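Local atomic coordinates of type IV secretion system protein VirB11 (PDB entry 2GZA), a protein that binds and hydrolyses ATP as the hexameric VirB11 ATPase of the Brucella suis type IV secretion system. Residues C[43-46]-C[47-50]. Residues are numbered along the deposited sequence; the frame is centred on the assembly and turned at random.
Sequences VNRP and GEVF
Glu48 OE2 accepts hydrogen bonds from two waters, at 2.6 Å from water 1 and 2.7 Å from water 2, and through them it reaches Asn44 and Arg45. The site is a beta hairpin of the antiparallel strands 40-43 and 48-52, with a type II turn from Arg45 to Glu48. Water 1 accepts from Asn44 ND2 and, in the plane of the guanidinium, from Arg45 NH1 at 3.1 Å. Water 2 accepts from the backbone N of Asn44. Water thus ties the carboxylate to Asn44 and Arg45, and Arg45 NE stays 5.0 Å from Glu48 OE2. Arg45 turns its NH2 to a salt bridge with Glu111. Its chain bends at chi2 and chi3 and lies alongside Glu48; Arg45 CD is 3.6 Å from Glu48 OE2. The turn itself is closed by one weak bond, Glu48 N to Arg45 O. Gly47 takes the third position of the turn with phi 97°, the positive phi that a type II turn calls for there. Asn44 ND2 is also hydrogen-bonded to Asn221 OD1, and Asn44 OD1 to Arg204 NH2, tying the hairpin to the region around strands 205-209 and 222-226. The Asn44 amide and Phe50 ring planes are 16° apart, and Asn44 ND2 is 3.6 Å from Phe50 CD1.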
# COMPACT_ATOMS: atom_id res chain seq x y z
N VAL C 43 -14.71 -19.83 -40.56
CA VAL C 43 -14.03 -19.54 -41.82
C VAL C 43 -12.68 -18.90 -41.49
O VAL C 43 -12.61 -17.84 -40.87
CB VAL C 43 -14.87 -18.64 -42.77
CG1 VAL C 43 -14.08 -18.32 -44.06
CG2 VAL C 43 -16.19 -19.31 -43.13
N ASN C 44 -11.61 -19.59 -41.88
CA ASN C 44 -10.23 -19.12 -41.62
C ASN C 44 -9.67 -18.32 -42.78
O ASN C 44 -8.84 -17.43 -42.59
CB ASN C 44 -9.29 -20.30 -41.35
CG ASN C 44 -9.77 -21.17 -40.22
OD1 ASN C 44 -10.48 -20.71 -39.33
ND2 ASN C 44 -9.38 -22.45 -40.25
N ARG C 45 -10.12 -18.66 -43.98
CA ARG C 45 -9.63 -18.05 -45.21
C ARG C 45 -10.63 -18.27 -46.32
O ARG C 45 -11.47 -19.16 -46.22
CB ARG C 45 -8.24 -18.61 -45.58
CG ARG C 45 -8.17 -20.12 -45.83
CD ARG C 45 -7.15 -20.78 -44.91
NE ARG C 45 -6.03 -19.87 -44.62
CZ ARG C 45 -5.33 -19.85 -43.49
NH1 ARG C 45 -5.61 -20.68 -42.50
NH2 ARG C 45 -4.35 -18.98 -43.36
N PRO C 46 -10.54 -17.47 -47.40
CA PRO C 46 -11.42 -17.62 -48.55
C PRO C 46 -11.45 -19.05 -49.05
O PRO C 46 -10.40 -19.67 -49.17
CB PRO C 46 -10.74 -16.74 -49.61
CG PRO C 46 -9.35 -16.47 -49.10
CD PRO C 46 -9.53 -16.42 -47.62
N GLY C 47 -12.65 -19.56 -49.32
CA GLY C 47 -12.79 -20.85 -49.99
C GLY C 47 -13.04 -22.05 -49.11
O GLY C 47 -13.30 -23.14 -49.62
N GLU C 48 -12.97 -21.89 -47.79
CA GLU C 48 -13.17 -23.03 -46.91
C GLU C 48 -13.95 -22.72 -45.64
O GLU C 48 -14.05 -21.57 -45.22
CB GLU C 48 -11.85 -23.74 -46.58
CG GLU C 48 -10.61 -22.86 -46.47
CD GLU C 48 -9.57 -23.44 -45.54
OE1 GLU C 48 -8.62 -24.09 -46.02
OE2 GLU C 48 -9.70 -23.25 -44.31
N VAL C 49 -14.54 -23.77 -45.07
CA VAL C 49 -15.15 -23.69 -43.75
C VAL C 49 -14.69 -24.87 -42.91
O VAL C 49 -14.42 -25.95 -43.43
CB VAL C 49 -16.71 -23.60 -43.79
CG1 VAL C 49 -17.20 -22.87 -45.03
CG2 VAL C 49 -17.36 -24.96 -43.69
N PHE C 50 -14.56 -24.63 -41.61
CA PHE C 50 -14.33 -25.70 -40.65
C PHE C 50 -15.47 -25.70 -39.65
O PHE C 50 -15.81 -24.66 -39.09
CB PHE C 50 -12.98 -25.53 -39.95
CG PHE C 50 -11.83 -26.09 -40.71
CD1 PHE C 50 -11.14 -25.31 -41.64
CD2 PHE C 50 -11.41 -27.39 -40.50
CE1 PHE C 50 -10.07 -25.83 -42.34
CE2 PHE C 50 -10.34 -27.92 -41.21
CZ PHE C 50 -9.66 -27.13 -42.13
O HOH W 1 -7.74 -22.97 -42.55
O HOH W 2 -11.94 -22.25 -43.15